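PDB 6NEY: bromo domain-containing protein from Trypanosoma cruzi, which probably binds acetylated lysine side chains through its bromodomain, the part held in this chain, consistent with a role in transcription. Local coordinates for residues A17-L22 with T58-A63; S21-Q26 with L30-V35; N87-N92 with N100-F105. All coordinates share one frame; numbering follows the deposited sequence.

Interaction 1. Residues A17-L22 with T58-A63; sequences ALVRSL and TAAEKA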
loop_
_atom_site.group_PDB
_atom_site.type_symbol
_atom_site.label_atom_id
_atom_site.label_comp_id
_atom_site.label_asym_id
_atom_site.label_seq_id
_atom_site.Cartn_x
_atom_site.Cartn_y
_atom_site.Cartn_z
ATOM N N ALA A 17 -4.163 -10.389 2.001
ATOM C CA ALA A 17 -5.474 -10.258 1.329
ATOM C C ALA A 17 -5.817 -8.773 1.175
ATOM O O ALA A 17 -6.310 -8.399 0.086
ATOM C CB ALA A 17 -6.538 -11.016 2.091
ATOM N N LEU A 18 -5.620 -7.981 2.235
ATOM C CA LEU A 18 -5.894 -6.517 2.224
ATOM C C LEU A 18 -5.042 -5.839 1.142
ATOM O O LEU A 18 -5.570 -5.064 0.342
ATOM C CB LEU A 18 -5.569 -5.936 3.604
ATOM C CG LEU A 18 -5.742 -4.426 3.734
ATOM C CD1 LEU A 18 -7.171 -4.019 3.424
ATOM C CD2 LEU A 18 -5.337 -3.984 5.132
ATOM N N VAL A 19 -3.745 -6.128 1.114
ATOM C CA VAL A 19 -2.844 -5.473 0.118
ATOM C C VAL A 19 -3.292 -5.892 -1.290
ATOM O O VAL A 19 -3.371 -5.033 -2.171
ATOM C CB VAL A 19 -1.375 -5.842 0.355
ATOM C CG1 VAL A 19 -0.536 -5.398 -0.828
ATOM C CG2 VAL A 19 -0.851 -5.293 1.681
ATOM N N ARG A 20 -3.598 -7.174 -1.500
ATOM C CA ARG A 20 -3.966 -7.676 -2.842
ATOM C C ARG A 20 -5.237 -6.957 -3.288
ATOM O O ARG A 20 -5.353 -6.640 -4.511
ATOM C CB ARG A 20 -4.109 -9.198 -2.819
ATOM C CG ARG A 20 -2.771 -9.891 -2.603
ATOM C CD ARG A 20 -2.846 -11.392 -2.816
ATOM N NE ARG A 20 -3.146 -11.693 -4.206
ATOM C CZ ARG A 20 -2.344 -11.384 -5.228
ATOM N N SER A 21 -6.126 -6.669 -2.335
ATOM C CA SER A 21 -7.432 -6.015 -2.596
ATOM C C SER A 21 -7.186 -4.599 -3.126
ATOM O O SER A 21 -8.104 -4.062 -3.741
ATOM C CB SER A 21 -8.356 -6.025 -1.391
ATOM O OG SER A 21 -8.056 -4.990 -0.459
ATOM N N LEU A 22 -5.981 -4.034 -2.940
ATOM C CA LEU A 22 -5.687 -2.644 -3.383
ATOM C C LEU A 22 -5.286 -2.625 -4.861
ATOM O O LEU A 22 -5.243 -1.525 -5.434
ATOM C CB LEU A 22 -4.609 -2.006 -2.510
ATOM C CG LEU A 22 -4.871 -2.053 -1.008
ATOM C CD1 LEU A 22 -3.800 -1.316 -0.237
ATOM C CD2 LEU A 22 -6.252 -1.511 -0.649
ATOM N N THR A 58 5.656 -5.517 -3.484
ATOM C CA THR A 58 6.580 -5.299 -2.340
ATOM C C THR A 58 5.806 -5.201 -1.018
ATOM O O THR A 58 6.259 -5.791 -0.021
ATOM C CB THR A 58 7.448 -4.074 -2.622
ATOM O OG1 THR A 58 8.183 -4.454 -3.789
ATOM C CG2 THR A 58 8.343 -3.695 -1.465
ATOM N N ALA A 59 4.697 -4.462 -0.997
ATOM C CA ALA A 59 3.814 -4.337 0.177
ATOM C C ALA A 59 3.268 -5.723 0.528
ATOM O O ALA A 59 3.211 -6.023 1.732
ATOM C CB ALA A 59 2.699 -3.337 -0.089
ATOM N N ALA A 60 2.874 -6.525 -0.460
ATOM C CA ALA A 60 2.254 -7.849 -0.215
ATOM C C ALA A 60 3.315 -8.799 0.364
ATOM O O ALA A 60 2.983 -9.588 1.249
ATOM C CB ALA A 60 1.623 -8.406 -1.458
ATOM N N GLU A 61 4.561 -8.705 -0.106
ATOM C CA GLU A 61 5.676 -9.502 0.478
ATOM C C GLU A 61 5.964 -9.018 1.911
ATOM O O GLU A 61 6.130 -9.876 2.775
ATOM C CB GLU A 61 6.890 -9.479 -0.456
ATOM C CG GLU A 61 7.657 -10.782 -0.423
ATOM N N LYS A 62 5.952 -7.713 2.184
ATOM C CA LYS A 62 6.157 -7.169 3.554
ATOM C C LYS A 62 5.054 -7.668 4.486
ATOM O O LYS A 62 5.380 -8.029 5.613
ATOM C CB LYS A 62 6.215 -5.644 3.548
ATOM C CG LYS A 62 7.497 -5.089 2.951
ATOM C CD LYS A 62 7.573 -3.593 2.939
ATOM C CE LYS A 62 7.469 -2.972 4.315
ATOM N NZ LYS A 62 7.902 -1.553 4.306
ATOM N N ALA A 63 3.804 -7.734 4.013
ATOM C CA ALA A 63 2.647 -8.228 4.799
ATOM C C ALA A 63 2.874 -9.681 5.209
ATOM O O ALA A 63 2.754 -9.985 6.386
ATOM C CB ALA A 63 1.391 -8.112 3.982
#
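The 2.6 Å hydrogen bond from Ser-21 OG to Leu-18 O closes a turn within the segment that carries Val-19, whose side chain meets Ala-59, Ala-60 and Ala-63 across the contact. The bond is local to residues 18-21; the hydroxyl approaches the carbonyl oxygen at a C=O...donor angle of 129°. Val-19 faces helix 56-64, which runs antiparallel at 171°, with the segment axes 8.9 Å apart. Its CG1, set anti to the backbone N (chi1 168°), is the leading branch: it lies 3.6 Å from Ala-60 N and 3.8 Å from Ala-60 CB, and also touches Ala-59 CB. The second branch, CG2, goes toward the following turn and lies 4.3 Å from Ala-63 CB. One valine thus straddles three methyl groups on two successive turns, and the Val-19 and Ala-60 CA atoms come within 5.6 Å. Leu-77 of helix 75-92 packs on Val-19, while Leu-15 and Val-16 extend the cover over Ala-63. Helices 12-21 and 56-64 flank the ZA loop of the bromodomain bundle. With no hydrogen bond between the segments, the contact rests on largely buried methyl groups and van der Waals fit, and the short alanine side chains let the backbones come close.

Interaction 2. Residues S21-Q26 with L30-V35; sequences SLDRPQ and LFSMDV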
loop_
_atom_site.group_PDB
_atom_site.type_symbol
_atom_site.label_atom_id
_atom_site.label_comp_id
_atom_site.label_asym_id
_atom_site.label_seq_id
_atom_site.Cartn_x
_atom_site.Cartn_y
_atom_site.Cartn_z
ATOM N N SER A 21 -6.126 -6.669 -2.335
ATOM C CA SER A 21 -7.432 -6.015 -2.596
ATOM C C SER A 21 -7.186 -4.599 -3.126
ATOM O O SER A 21 -8.104 -4.062 -3.741
ATOM C CB SER A 21 -8.356 -6.025 -1.391
ATOM O OG SER A 21 -8.056 -4.990 -0.459
ATOM N N LEU A 22 -5.981 -4.034 -2.940
ATOM C CA LEU A 22 -5.687 -2.644 -3.383
ATOM C C LEU A 22 -5.286 -2.625 -4.861
ATOM O O LEU A 22 -5.243 -1.525 -5.434
ATOM C CB LEU A 22 -4.609 -2.006 -2.510
ATOM C CG LEU A 22 -4.871 -2.053 -1.008
ATOM C CD1 LEU A 22 -3.800 -1.316 -0.237
ATOM C CD2 LEU A 22 -6.252 -1.511 -0.649
ATOM N N ASP A 23 -5.021 -3.781 -5.477
ATOM C CA ASP A 23 -4.656 -3.851 -6.914
ATOM C C ASP A 23 -5.958 -3.944 -7.724
ATOM O O ASP A 23 -6.496 -5.053 -7.873
ATOM C CB ASP A 23 -3.686 -5.001 -7.172
ATOM C CG ASP A 23 -3.127 -5.080 -8.584
ATOM O OD1 ASP A 23 -3.115 -4.056 -9.298
ATOM O OD2 ASP A 23 -2.690 -6.182 -8.954
ATOM N N ARG A 24 -6.460 -2.803 -8.184
ATOM C CA ARG A 24 -7.731 -2.691 -8.934
ATOM C C ARG A 24 -7.432 -2.670 -10.429
ATOM O O ARG A 24 -6.586 -1.906 -10.916
ATOM C CB ARG A 24 -8.468 -1.401 -8.567
ATOM C CG ARG A 24 -8.721 -1.237 -7.076
ATOM C CD ARG A 24 -9.666 -0.080 -6.845
ATOM N NE ARG A 24 -9.084 1.206 -7.249
ATOM C CZ ARG A 24 -9.708 2.372 -7.172
ATOM N NH1 ARG A 24 -9.107 3.473 -7.595
ATOM N NH2 ARG A 24 -10.940 2.427 -6.693
ATOM N N PRO A 25 -8.160 -3.489 -11.213
ATOM C CA PRO A 25 -8.053 -3.447 -12.671
ATOM C C PRO A 25 -8.196 -2.030 -13.256
ATOM O O PRO A 25 -7.490 -1.716 -14.191
ATOM C CB PRO A 25 -9.239 -4.311 -13.137
ATOM C CG PRO A 25 -9.541 -5.222 -11.984
ATOM C CD PRO A 25 -9.132 -4.485 -10.737
ATOM N N GLN A 26 -9.077 -1.203 -12.685
ATOM C CA GLN A 26 -9.350 0.174 -13.184
ATOM C C GLN A 26 -8.087 1.044 -13.081
ATOM O O GLN A 26 -8.002 2.069 -13.797
ATOM C CB GLN A 26 -10.535 0.802 -12.440
ATOM C CG GLN A 26 -10.265 1.059 -10.974
ATOM C CD GLN A 26 -11.351 1.901 -10.368
ATOM O OE1 GLN A 26 -11.341 3.130 -10.502
ATOM N NE2 GLN A 26 -12.269 1.227 -9.703
ATOM N N LEU A 30 -0.859 0.590 -12.331
ATOM C CA LEU A 30 0.001 1.743 -11.969
ATOM C C LEU A 30 0.800 1.404 -10.706
ATOM O O LEU A 30 1.987 1.706 -10.670
ATOM C CB LEU A 30 -0.897 2.967 -11.783
ATOM C CG LEU A 30 -0.230 4.303 -11.487
ATOM C CD1 LEU A 30 0.894 4.620 -12.473
ATOM C CD2 LEU A 30 -1.294 5.402 -11.540
ATOM N N PHE A 31 0.183 0.747 -9.722
ATOM C CA PHE A 31 0.819 0.466 -8.414
ATOM C C PHE A 31 1.205 -1.008 -8.297
ATOM O O PHE A 31 1.775 -1.376 -7.262
ATOM C CB PHE A 31 -0.096 0.982 -7.295
ATOM C CG PHE A 31 -0.328 2.461 -7.443
ATOM C CD1 PHE A 31 0.722 3.344 -7.243
ATOM C CD2 PHE A 31 -1.550 2.956 -7.873
ATOM C CE1 PHE A 31 0.540 4.710 -7.405
ATOM C CE2 PHE A 31 -1.716 4.320 -8.068
ATOM C CZ PHE A 31 -0.680 5.188 -7.830
ATOM N N SER A 32 0.877 -1.856 -9.269
ATOM C CA SER A 32 1.137 -3.308 -9.102
ATOM C C SER A 32 2.277 -3.728 -10.027
ATOM O O SER A 32 2.898 -4.749 -9.730
ATOM C CB SER A 32 -0.086 -4.126 -9.308
ATOM O OG SER A 32 -0.816 -3.687 -10.451
ATOM N N MET A 33 2.534 -2.950 -11.085
ATOM C CA MET A 33 3.646 -3.220 -12.032
ATOM C C MET A 33 4.971 -3.042 -11.288
ATOM O O MET A 33 5.047 -2.222 -10.337
ATOM C CB MET A 33 3.593 -2.326 -13.282
ATOM C CG MET A 33 4.180 -0.932 -13.128
ATOM S SD MET A 33 4.276 -0.058 -14.748
ATOM C CE MET A 33 2.701 0.799 -14.781
ATOM N N ASP A 34 5.975 -3.816 -11.694
ATOM C CA ASP A 34 7.373 -3.678 -11.213
ATOM C C ASP A 34 8.077 -2.702 -12.169
ATOM O O ASP A 34 8.475 -3.145 -13.280
ATOM C CB ASP A 34 8.024 -5.057 -11.137
ATOM C CG ASP A 34 9.423 -5.068 -10.551
ATOM O OD1 ASP A 34 10.043 -3.982 -10.474
ATOM O OD2 ASP A 34 9.878 -6.171 -10.177
ATOM N N VAL A 35 8.173 -1.426 -11.787
ATOM C CA VAL A 35 8.455 -0.304 -12.739
ATOM C C VAL A 35 9.733 -0.656 -13.504
ATOM O O VAL A 35 9.714 -0.663 -14.750
ATOM C CB VAL A 35 8.573 1.050 -12.004
ATOM C CG1 VAL A 35 9.129 2.166 -12.886
ATOM C CG2 VAL A 35 7.233 1.466 -11.396
#
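Ser-32 and Asp-23 carry this contact between them, joining two points of the long ZA loop that follows the first helix of the bromodomain. Their CA atoms lie 6.2 Å apart, and the gap is bridged by side chains. Ser-32 points its CB toward the other segment and donates a short hydrogen bond from OG to Asp-23 OD1, 2.6 Å long. The hydroxyl comes from above the carboxylate, 42° out of its plane. Beside that bond the serine methylene also presses against the carboxylate: Ser-32 CB is 3.0 Å from Asp-23 OD1 and 3.3 Å from Asp-23 OD2. The second oxygen, OD2, is 3.5 Å from Ser-32 OG, but at an angle too poor for a bond, so a single oxygen takes the hydroxyl. Two torsions bring the groups together. Asp-23 carries CG anti to its own N (chi1 -174°), which takes the carboxylate across to the serine, and Ser-32 sets OG between its N and carbonyl carbon (chi1 44°). Leu-56, at the start of helix 56-64, packs against Asp-23, and Phe-31, next to the serine, turns inward to stack on Phe-105 and shares backbone hydrogen bonding with Leu-56. The link itself lies at the surface, and both residues also touch a crystal neighbour. The carboxylate is probably ionised, a good acceptor, but the approach is off-plane, so length alone does not show a strong bond; between these two segments the tie is one polar link with little apolar burial.

Interaction 3. Residues N87-N92 with N100-F105; sequences NCYRFN and NIAERF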
loop_
_atom_site.group_PDB
_atom_site.type_symbol
_atom_site.label_atom_id
_atom_site.label_comp_id
_atom_site.label_asym_id
_atom_site.label_seq_id
_atom_site.Cartn_x
_atom_site.Cartn_y
_atom_site.Cartn_z
ATOM N N ASN A 87 5.513 8.953 -5.323
ATOM C CA ASN A 87 6.455 8.578 -6.414
ATOM C C ASN A 87 5.786 8.698 -7.788
ATOM O O ASN A 87 6.445 9.150 -8.741
ATOM C CB ASN A 87 7.013 7.177 -6.202
ATOM C CG ASN A 87 8.062 7.156 -5.107
ATOM O OD1 ASN A 87 8.433 8.200 -4.567
ATOM N ND2 ASN A 87 8.526 5.965 -4.770
ATOM N N CYS A 88 4.518 8.311 -7.898
ATOM C CA CYS A 88 3.732 8.478 -9.135
ATOM C C CYS A 88 3.646 9.973 -9.487
ATOM O O CYS A 88 3.896 10.324 -10.649
ATOM C CB CYS A 88 2.374 7.815 -8.980
ATOM S SG CYS A 88 1.370 7.950 -10.466
ATOM N N TYR A 89 3.337 10.827 -8.522
ATOM C CA TYR A 89 3.177 12.290 -8.728
ATOM C C TYR A 89 4.526 12.912 -9.086
ATOM O O TYR A 89 4.584 13.727 -10.025
ATOM C CB TYR A 89 2.639 12.996 -7.488
ATOM C CG TYR A 89 1.217 12.656 -7.115
ATOM C CD1 TYR A 89 0.232 12.457 -8.071
ATOM C CD2 TYR A 89 0.854 12.614 -5.781
ATOM C CE1 TYR A 89 -1.075 12.163 -7.703
ATOM C CE2 TYR A 89 -0.441 12.322 -5.400
ATOM C CZ TYR A 89 -1.403 12.087 -6.356
ATOM O OH TYR A 89 -2.670 11.800 -5.948
ATOM N N ARG A 90 5.576 12.522 -8.375
ATOM C CA ARG A 90 6.918 13.141 -8.545
ATOM C C ARG A 90 7.470 12.741 -9.922
ATOM O O ARG A 90 8.087 13.610 -10.575
ATOM C CB ARG A 90 7.821 12.769 -7.364
ATOM C CG ARG A 90 7.633 13.677 -6.154
ATOM N N PHE A 91 7.200 11.514 -10.381
ATOM C CA PHE A 91 7.772 10.971 -11.640
ATOM C C PHE A 91 6.888 11.298 -12.852
ATOM O O PHE A 91 7.466 11.712 -13.870
ATOM C CB PHE A 91 8.072 9.476 -11.533
ATOM C CG PHE A 91 9.025 9.022 -12.612
ATOM C CD1 PHE A 91 10.369 9.360 -12.550
ATOM C CD2 PHE A 91 8.564 8.351 -13.733
ATOM C CE1 PHE A 91 11.244 8.965 -13.552
ATOM C CE2 PHE A 91 9.441 7.960 -14.736
ATOM C CZ PHE A 91 10.780 8.266 -14.641
ATOM N N ASN A 92 5.560 11.128 -12.759
ATOM C CA ASN A 92 4.603 11.269 -13.896
ATOM C C ASN A 92 3.912 12.637 -13.862
ATOM O O ASN A 92 3.227 12.966 -14.857
ATOM C CB ASN A 92 3.511 10.199 -13.877
ATOM C CG ASN A 92 4.063 8.795 -13.920
ATOM O OD1 ASN A 92 3.617 7.918 -13.175
ATOM N ND2 ASN A 92 5.033 8.577 -14.787
ATOM N N ASN A 100 -4.733 11.290 -11.756
ATOM C CA ASN A 100 -6.165 11.136 -11.351
ATOM C C ASN A 100 -6.343 9.742 -10.761
ATOM O O ASN A 100 -7.037 9.597 -9.761
ATOM C CB ASN A 100 -7.144 11.339 -12.511
ATOM C CG ASN A 100 -7.168 12.771 -13.007
ATOM O OD1 ASN A 100 -6.662 13.672 -12.329
ATOM N ND2 ASN A 100 -7.795 12.980 -14.156
ATOM N N ILE A 101 -5.744 8.730 -11.384
ATOM C CA ILE A 101 -5.785 7.355 -10.825
ATOM C C ILE A 101 -5.105 7.371 -9.459
ATOM O O ILE A 101 -5.635 6.780 -8.553
ATOM C CB ILE A 101 -5.133 6.339 -11.776
ATOM C CG1 ILE A 101 -5.998 6.126 -13.023
ATOM C CG2 ILE A 101 -4.846 5.041 -11.034
ATOM C CD1 ILE A 101 -5.283 5.377 -14.146
ATOM N N ALA A 102 -3.918 7.963 -9.335
ATOM C CA ALA A 102 -3.164 7.935 -8.060
ATOM C C ALA A 102 -4.030 8.511 -6.933
ATOM O O ALA A 102 -4.057 7.902 -5.827
ATOM C CB ALA A 102 -1.866 8.689 -8.165
ATOM N N GLU A 103 -4.697 9.638 -7.172
ATOM C CA GLU A 103 -5.494 10.312 -6.100
ATOM C C GLU A 103 -6.731 9.451 -5.770
ATOM O O GLU A 103 -7.063 9.311 -4.562
ATOM C CB GLU A 103 -5.913 11.745 -6.459
ATOM C CG GLU A 103 -6.463 12.471 -5.237
ATOM C CD GLU A 103 -6.807 13.940 -5.404
ATOM O OE1 GLU A 103 -6.842 14.420 -6.547
ATOM O OE2 GLU A 103 -7.113 14.572 -4.370
ATOM N N ARG A 104 -7.367 8.832 -6.761
ATOM C CA ARG A 104 -8.532 7.954 -6.465
ATOM C C ARG A 104 -8.034 6.715 -5.703
ATOM O O ARG A 104 -8.742 6.233 -4.774
ATOM C CB ARG A 104 -9.272 7.556 -7.741
ATOM C CG ARG A 104 -10.080 8.672 -8.388
ATOM C CD ARG A 104 -10.972 8.096 -9.476
ATOM N NE ARG A 104 -10.216 7.475 -10.553
ATOM C CZ ARG A 104 -9.822 8.072 -11.677
ATOM N NH1 ARG A 104 -9.152 7.384 -12.596
ATOM N NH2 ARG A 104 -10.129 9.331 -11.917
ATOM N N PHE A 105 -6.882 6.174 -6.107
ATOM C CA PHE A 105 -6.260 4.976 -5.495
ATOM C C PHE A 105 -5.936 5.275 -4.027
ATOM O O PHE A 105 -6.248 4.446 -3.151
ATOM C CB PHE A 105 -5.010 4.545 -6.260
ATOM C CG PHE A 105 -4.149 3.568 -5.511
ATOM C CD1 PHE A 105 -4.518 2.237 -5.420
ATOM C CD2 PHE A 105 -2.976 3.976 -4.878
ATOM C CE1 PHE A 105 -3.735 1.330 -4.725
ATOM C CE2 PHE A 105 -2.202 3.061 -4.175
ATOM C CZ PHE A 105 -2.579 1.746 -4.107
#
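Helices 75-92 and 97-124, the antiparallel pair joined by the BC loop of the bromodomain bundle, meet here through Cys-88 and Tyr-89 on one side and Ala-102 and Glu-103 on the other. The short segments run at 170° to each other with axes 10.0 Å apart. Ala-102 CB is the shared partner of both side chains: it lies 3.6 Å from Tyr-89 CE1, set obliquely to the ring, and 4.0 Å from Cys-88 SG. The cysteine holds its sulfur anti to the backbone N (chi1 -179°), directed at the alanine methyl. With CG anti to the carbonyl carbon (chi1 -68°), the Tyr-89 ring swings toward helix 97-124, bringing CE1 to Ala-102 and OH to Glu-103. There Tyr-89 OH is 3.2 Å from Glu-103 CA and 3.3 Å from Glu-103 CB; the amide N is similarly close but badly angled for a hydrogen bond. The tyrosine hydroxyl therefore packs on the second helix without bonding to it across this contact. Ala-99, a turn earlier on helix 97-124, also touches the tyrosine. Farther along, Phe-105 lies on Ile-81 and Val-85 of helix 75-92, whereas Phe-91 meets Tyr-46 of helix 43-49 edge-to-face.

From the N terminus, helix 12-21 enters interaction 1, which closes the long excursion to helix 56-64. Interaction 2 starts from the same stretch, sharing Ser-21 and Leu-22, and its short loop closure between Asp-23 and Ser-32 nests inside that larger one. Interaction 3 comes later and separately, closing the turn between helices 75-92 and 97-124. Leu-30 packs on Ile-101, so the ZA loop is seated on the last helix pair, while interaction 1 joins helices 12-21 and 56-64 and interaction 3 joins helices 75-92 and 97-124. The two pairs are connected through the interior, where Leu-22 O lies against Phe-105 CE1 at 3.3 Å.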